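Local coordinates for endoglucanase (Uncultured bacterium, PDB 3X17), which hydrolyses internal beta-1,4-glucosidic linkages of cellulose, as a family 9 glycoside hydrolase with an N-terminal Ig-like domain and an (alpha/alpha)6 barrel, at residues H149-V155 with T166-T171; Y244-L250 with R265-T271. All coordinates share one frame; numbering follows the deposited sequence.

Contact 1 (H149-V155 with T166-T171); sequences HHEDGYV and TRLEAT. With ZN (zinc ion), chain C.
Y154 and R167 form a single backbone bridge, flanked by hydrogen bonds from L168 N to G153 O (2.8 Å) and from V155 N to T166 O (2.7 Å), while beyond the cis peptide before G153 the amide of A170 reaches D152 O. R167 does most of the side-chain work. Its CG is anti to the backbone N (chi1 174°) and the chain bends at chi2, which lays CD over one face of the Y154 ring in a CH-pi contact, 4.1 Å from the centroid. The guanidinium then turns back across the H149–D152 beta turn, where NH2 donates to D152 O at 2.9 Å from above the carbonyl plane; A170 N comes to the same oxygen from the opposite face. NE bonds to L168 O of its own segment. This loop pairing sits beside the zinc site of the family 9 catalytic domain: H149 ND1 binds zinc at 2.1 Å, together with C132, D148 and H175, and H149 NE2 bonds to D261. E151 OE1 lies 3.4 Å from R167 NH1, well out of the guanidinium plane, a salt bridge of charge alone, and one water joins both atoms to Y154 OH. A leucine in place of R167 has no guanidinium, and D152 O, keeping only A170 N of its two donors, would probably be less firmly fixed, with the E151 carboxylate left without this countercharge. Farther along, V155 CG2 packs against L168 CG at 3.7 Å.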
loop_
_atom_site.group_PDB
_atom_site.type_symbol
_atom_site.label_atom_id
_atom_site.label_comp_id
_atom_site.label_asym_id
_atom_site.label_seq_id
_atom_site.Cartn_x
_atom_site.Cartn_y
_atom_site.Cartn_z
ATOM N N HIS A 149 19.628 10.203 12.381
ATOM C CA HIS A 149 18.568 11.166 12.629
ATOM C C HIS A 149 18.181 11.083 14.092
ATOM O O HIS A 149 17.030 11.341 14.472
ATOM C CB HIS A 149 17.342 10.883 11.737
ATOM C CG HIS A 149 17.626 11.025 10.271
ATOM N ND1 HIS A 149 17.423 10.002 9.372
ATOM C CD2 HIS A 149 18.168 12.048 9.560
ATOM C CE1 HIS A 149 17.783 10.397 8.161
ATOM N NE2 HIS A 149 18.251 11.632 8.250
ATOM N N HIS A 150 19.188 10.872 14.925
ATOM C CA HIS A 150 18.992 10.947 16.364
ATOM C C HIS A 150 18.698 12.359 16.882
ATOM O O HIS A 150 18.335 12.524 18.056
ATOM C CB HIS A 150 20.186 10.358 17.114
ATOM C CG HIS A 150 19.898 10.078 18.557
ATOM N ND1 HIS A 150 20.277 10.934 19.571
ATOM C CD2 HIS A 150 19.172 9.100 19.145
ATOM C CE1 HIS A 150 19.882 10.439 20.732
ATOM N NE2 HIS A 150 19.201 9.331 20.499
ATOM N N GLU A 151 18.857 13.374 16.029
ATOM C CA GLU A 151 18.522 14.748 16.452
ATOM C C GLU A 151 17.131 15.236 16.037
ATOM O O GLU A 151 16.858 16.438 16.073
ATOM C CB GLU A 151 19.620 15.745 16.020
ATOM C CG GLU A 151 21.015 15.447 16.590
ATOM C CD GLU A 151 20.994 15.273 18.112
ATOM O OE1 GLU A 151 20.444 16.164 18.794
ATOM O OE2 GLU A 151 21.503 14.242 18.619
ATOM N N ASP A 152 16.247 14.324 15.632
ATOM C CA ASP A 152 14.906 14.717 15.130
ATOM C C ASP A 152 14.076 15.193 16.325
ATOM O O ASP A 152 13.897 14.422 17.265
ATOM C CB ASP A 152 14.182 13.497 14.512
ATOM C CG ASP A 152 14.724 13.088 13.139
ATOM O OD1 ASP A 152 15.583 13.800 12.569
ATOM O OD2 ASP A 152 14.285 12.028 12.614
ATOM N N GLY A 153 13.524 16.409 16.320
ATOM C CA GLY A 153 13.913 17.518 15.462
ATOM C C GLY A 153 13.515 18.841 16.109
ATOM O O GLY A 153 13.064 18.885 17.253
ATOM N N TYR A 154 13.713 19.931 15.391
ATOM C CA TYR A 154 13.569 21.272 15.965
ATOM C C TYR A 154 12.310 21.919 15.406
ATOM O O TYR A 154 12.070 21.869 14.198
ATOM C CB TYR A 154 14.803 22.124 15.595
ATOM C CG TYR A 154 16.060 21.629 16.270
ATOM C CD1 TYR A 154 16.785 20.562 15.736
ATOM C CD2 TYR A 154 16.405 22.077 17.550
ATOM C CE1 TYR A 154 17.930 20.086 16.365
ATOM C CE2 TYR A 154 17.530 21.595 18.193
ATOM C CZ TYR A 154 18.272 20.584 17.617
ATOM O OH TYR A 154 19.357 20.073 18.300
ATOM N N VAL A 155 11.544 22.570 16.264
ATOM C CA VAL A 155 10.288 23.192 15.843
ATOM C C VAL A 155 10.540 24.293 14.831
ATOM O O VAL A 155 11.312 25.208 15.110
ATOM C CB VAL A 155 9.547 23.802 17.037
ATOM C CG1 VAL A 155 8.284 24.490 16.564
ATOM C CG2 VAL A 155 9.225 22.714 18.069
ATOM N N THR A 166 13.096 25.179 19.110
ATOM C CA THR A 166 13.030 24.228 20.199
ATOM C C THR A 166 13.282 22.800 19.731
ATOM O O THR A 166 12.750 22.370 18.696
ATOM C CB THR A 166 11.675 24.318 20.924
ATOM O OG1 THR A 166 11.504 25.654 21.430
ATOM C CG2 THR A 166 11.607 23.311 22.091
ATOM N N ARG A 167 14.071 22.063 20.511
ATOM C CA ARG A 167 14.246 20.636 20.307
ATOM C C ARG A 167 13.069 19.820 20.842
ATOM O O ARG A 167 12.766 19.843 22.029
ATOM C CB ARG A 167 15.533 20.127 20.967
ATOM C CG ARG A 167 15.663 18.577 20.888
ATOM C CD ARG A 167 15.950 18.069 19.469
ATOM N NE ARG A 167 15.528 16.676 19.269
ATOM C CZ ARG A 167 16.212 15.609 19.684
ATOM N NH1 ARG A 167 17.393 15.762 20.262
ATOM N NH2 ARG A 167 15.742 14.385 19.481
ATOM N N LEU A 168 12.457 19.042 19.960
ATOM C CA LEU A 168 11.428 18.063 20.347
ATOM C C LEU A 168 12.042 16.698 20.219
ATOM O O LEU A 168 12.762 16.444 19.261
ATOM C CB LEU A 168 10.245 18.113 19.363
ATOM C CG LEU A 168 9.303 19.297 19.544
ATOM C CD1 LEU A 168 7.900 18.895 19.035
ATOM C CD2 LEU A 168 9.256 19.763 21.011
ATOM N N GLU A 169 11.679 15.777 21.107
ATOM C CA GLU A 169 12.091 14.411 20.888
ATOM C C GLU A 169 11.091 13.700 19.993
ATOM O O GLU A 169 10.023 13.273 20.455
ATOM C CB GLU A 169 12.299 13.642 22.197
ATOM C CG GLU A 169 12.958 12.282 21.910
ATOM C CD GLU A 169 13.542 11.636 23.137
ATOM O OE1 GLU A 169 14.386 12.272 23.786
ATOM O OE2 GLU A 169 13.207 10.466 23.417
ATOM N N ALA A 170 11.418 13.622 18.709
ATOM C CA ALA A 170 10.484 13.151 17.681
ATOM C C ALA A 170 11.288 12.203 16.823
ATOM O O ALA A 170 11.211 12.172 15.612
ATOM C CB ALA A 170 9.955 14.333 16.853
ATOM N N THR A 171 12.132 11.492 17.495
ATOM C CA THR A 171 12.938 10.477 16.902
ATOM C C THR A 171 12.074 9.236 16.580
ATOM O O THR A 171 10.995 9.162 17.030
ATOM C CB THR A 171 14.072 10.204 17.895
ATOM O OG1 THR A 171 15.134 9.560 17.235
ATOM C CG2 THR A 171 13.606 9.397 19.035
HETATM ZN ZN ZN C . 16.313 8.266 9.758
HETATM O O HOH W 1 14.820 9.473 14.183
HETATM O O HOH W 2 19.115 18.244 20.177
#

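Contact 2 (Y244-L250 with R265-T271); sequences YHKLAGL and RYVYRIT
A248 and Y266 are a hydrogen-bonded pair in an antiparallel two-strand ladder, part of a small mixed sheet completed by strands 154-155 and 182-183 in the family 9 catalytic domain. Among the backbone bonds, Y266 N to A248 O (2.8 Å) and A248 N to Y266 O close this pair, and Y268 N to K246 O (2.9 Å) carries the ladder on; H245 N reaches R269 O only weakly. L247 and V267 form the adjoining non-hydrogen-bonded pair, and L247 CA also makes a CA-H...O contact to Y266 O.

Apolar packing brings L247 CD1 to 3.7 Å from V267 CG2, on the same face of the sheet. The other branch of V267, CG1, sits over a face of the Y244 ring, 3.3 Å from Y244 CG, while I270 CG2 meets the ring obliquely at CD1. Near the other end of the ladder, L250 CG approaches Y266 CE2 to 3.5 Å.

A cation-pi interaction joins K246 to Y268. With K246 CG between the backbone N and the carbonyl carbon (chi1 66°) and the chain extended beyond it, CE passes over the Y268 ring and NZ stands 4.7 Å from its centroid, 9° off the normal; NZ also donates to S328 and to the carbonyls of D324 and G329. At the ring's far end, one water links Y268 OH to G249 O, 2.8 Å from each.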
loop_
_atom_site.group_PDB
_atom_site.type_symbol
_atom_site.label_atom_id
_atom_site.label_comp_id
_atom_site.label_asym_id
_atom_site.label_seq_id
_atom_site.Cartn_x
_atom_site.Cartn_y
_atom_site.Cartn_z
ATOM N N TYR A 244 1.765 17.608 14.590
ATOM C CA TYR A 244 2.643 18.221 13.586
ATOM C C TYR A 244 2.606 17.430 12.296
ATOM O O TYR A 244 2.319 16.227 12.291
ATOM C CB TYR A 244 4.098 18.336 14.101
ATOM C CG TYR A 244 4.235 19.255 15.297
ATOM C CD1 TYR A 244 4.016 20.628 15.171
ATOM C CD2 TYR A 244 4.512 18.747 16.567
ATOM C CE1 TYR A 244 4.108 21.476 16.269
ATOM C CE2 TYR A 244 4.608 19.580 17.678
ATOM C CZ TYR A 244 4.391 20.944 17.525
ATOM O OH TYR A 244 4.456 21.785 18.622
ATOM N N HIS A 245 2.918 18.103 11.198
ATOM C CA HIS A 245 2.608 17.574 9.885
ATOM C C HIS A 245 3.671 16.599 9.419
ATOM O O HIS A 245 3.372 15.587 8.806
ATOM C CB HIS A 245 2.481 18.711 8.883
ATOM C CG HIS A 245 2.294 18.258 7.473
ATOM N ND1 HIS A 245 1.237 17.452 7.085
ATOM C CD2 HIS A 245 2.923 18.631 6.333
ATOM C CE1 HIS A 245 1.250 17.322 5.770
ATOM N NE2 HIS A 245 2.286 17.995 5.293
ATOM N N LYS A 246 4.923 16.921 9.673
ATOM C CA LYS A 246 6.000 16.152 9.111
ATOM C C LYS A 246 7.310 16.672 9.694
ATOM O O LYS A 246 7.334 17.694 10.408
ATOM C CB LYS A 246 6.013 16.294 7.584
ATOM C CG LYS A 246 6.355 17.724 7.105
ATOM C CD LYS A 246 6.579 17.801 5.614
ATOM C CE LYS A 246 6.655 19.272 5.164
ATOM N NZ LYS A 246 7.130 19.402 3.742
ATOM N N LEU A 247 8.368 15.903 9.461
ATOM C CA LEU A 247 9.660 16.173 10.026
ATOM C C LEU A 247 10.693 15.910 8.962
ATOM O O LEU A 247 10.795 14.796 8.450
ATOM C CB LEU A 247 9.906 15.270 11.228
ATOM C CG LEU A 247 11.018 15.726 12.156
ATOM C CD1 LEU A 247 10.785 15.093 13.542
ATOM C CD2 LEU A 247 12.402 15.375 11.578
ATOM N N ALA A 248 11.464 16.922 8.607
ATOM C CA ALA A 248 12.413 16.739 7.508
ATOM C C ALA A 248 13.476 17.826 7.529
ATOM O O ALA A 248 13.346 18.790 8.270
ATOM C CB ALA A 248 11.687 16.716 6.151
ATOM N N GLY A 249 14.530 17.631 6.741
ATOM C CA GLY A 249 15.574 18.646 6.554
ATOM C C GLY A 249 15.052 19.745 5.658
ATOM O O GLY A 249 14.007 19.576 5.009
ATOM N N LEU A 250 15.757 20.881 5.631
ATOM C CA LEU A 250 15.471 21.952 4.668
ATOM C C LEU A 250 15.864 21.547 3.248
ATOM O O LEU A 250 15.350 22.088 2.281
ATOM C CB LEU A 250 16.190 23.255 5.076
ATOM C CG LEU A 250 15.801 23.822 6.452
ATOM C CD1 LEU A 250 16.673 25.017 6.838
ATOM C CD2 LEU A 250 14.321 24.212 6.483
ATOM N N ARG A 265 17.126 18.739 11.283
ATOM C CA ARG A 265 15.777 18.385 10.832
ATOM C C ARG A 265 14.720 19.085 11.664
ATOM O O ARG A 265 14.868 19.216 12.878
ATOM C CB ARG A 265 15.560 16.874 10.869
ATOM C CG ARG A 265 16.632 16.108 10.102
ATOM C CD ARG A 265 16.028 15.150 9.101
ATOM N NE ARG A 265 15.338 14.023 9.746
ATOM C CZ ARG A 265 14.807 13.026 9.048
ATOM N NH1 ARG A 265 14.891 13.051 7.726
ATOM N NH2 ARG A 265 14.263 11.989 9.648
ATOM N N TYR A 266 13.647 19.494 10.993
ATOM C CA TYR A 266 12.646 20.404 11.540
ATOM C C TYR A 266 11.279 19.758 11.608
ATOM O O TYR A 266 10.929 18.913 10.782
ATOM C CB TYR A 266 12.530 21.679 10.703
ATOM C CG TYR A 266 13.762 22.546 10.783
ATOM C CD1 TYR A 266 13.969 23.408 11.860
ATOM C CD2 TYR A 266 14.753 22.443 9.818
ATOM C CE1 TYR A 266 15.130 24.182 11.943
ATOM C CE2 TYR A 266 15.923 23.183 9.907
ATOM C CZ TYR A 266 16.100 24.061 10.957
ATOM O OH TYR A 266 17.273 24.774 11.014
ATOM N N VAL A 267 10.520 20.164 12.615
ATOM C CA VAL A 267 9.170 19.671 12.825
ATOM C C VAL A 267 8.241 20.748 12.304
ATOM O O VAL A 267 8.273 21.880 12.777
ATOM C CB VAL A 267 8.921 19.447 14.329
ATOM C CG1 VAL A 267 7.464 19.079 14.608
ATOM C CG2 VAL A 267 9.893 18.394 14.844
ATOM N N TYR A 268 7.531 20.428 11.233
ATOM C CA TYR A 268 6.691 21.400 10.541
ATOM C C TYR A 268 5.346 21.559 11.250
ATOM O O TYR A 268 5.004 20.762 12.127
ATOM C CB TYR A 268 6.519 20.971 9.089
ATOM C CG TYR A 268 7.791 21.140 8.269
ATOM C CD1 TYR A 268 8.872 20.290 8.455
ATOM C CD2 TYR A 268 7.971 22.258 7.458
ATOM C CE1 TYR A 268 10.033 20.456 7.756
ATOM C CE2 TYR A 268 9.142 22.434 6.748
ATOM C CZ TYR A 268 10.162 21.529 6.904
ATOM O OH TYR A 268 11.345 21.711 6.249
ATOM N N ARG A 269 4.580 22.570 10.848
ATOM C CA ARG A 269 3.474 23.068 11.642
ATOM C C ARG A 269 2.312 22.076 11.651
ATOM O O ARG A 269 2.181 21.257 10.740
ATOM C CB ARG A 269 2.988 24.390 11.057
ATOM C CG ARG A 269 2.260 24.208 9.713
ATOM C CD ARG A 269 1.868 25.530 9.102
ATOM N NE ARG A 269 3.030 26.370 8.871
ATOM C CZ ARG A 269 2.997 27.698 8.849
ATOM N NH1 ARG A 269 1.841 28.350 8.991
ATOM N NH2 ARG A 269 4.122 28.374 8.646
ATOM N N ILE A 270 1.475 22.155 12.685
ATOM C CA ILE A 270 0.340 21.255 12.796
ATOM C C ILE A 270 -0.656 21.433 11.644
ATOM O O ILE A 270 -0.753 22.502 11.029
ATOM C CB ILE A 270 -0.401 21.403 14.120
ATOM C CG1 ILE A 270 -0.989 22.810 14.263
ATOM C CG2 ILE A 270 0.518 21.071 15.304
ATOM C CD1 ILE A 270 -2.522 22.894 14.150
ATOM N N THR A 271 -1.527 20.431 11.522
ATOM C CA THR A 271 -2.576 20.403 10.538
ATOM C C THR A 271 -3.732 19.643 11.202
ATOM O O THR A 271 -3.495 18.749 12.027
ATOM C CB THR A 271 -2.039 19.614 9.351
ATOM O OG1 THR A 271 -1.668 20.496 8.280
ATOM C CG2 THR A 271 -2.948 18.553 8.935
HETATM O O HOH W 3 11.546 20.186 3.922
#

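From the N terminus, beyond the eight-stranded N-terminal sheet and helix 115-130, the chain reaches H149-V155, and contact 1 closes the short loop through residues 156-165. The chain then passes through strand 182-183 and helices 184-200 and 221-235 before contact 2 closes a second irregular connection, residues 251-264. The two closures follow in series, neither enclosing nor crossing the other. They share one sheet: strand 154-155 runs parallel to strand 265-271, with Y154 O 2.8 Å from V267 N, a probable hydrogen bond. A salt bridge between D152 OD1 and R265 NE adds a side-chain tie, bringing the zinc-binding loop against the ladder that leads into helix 272-288.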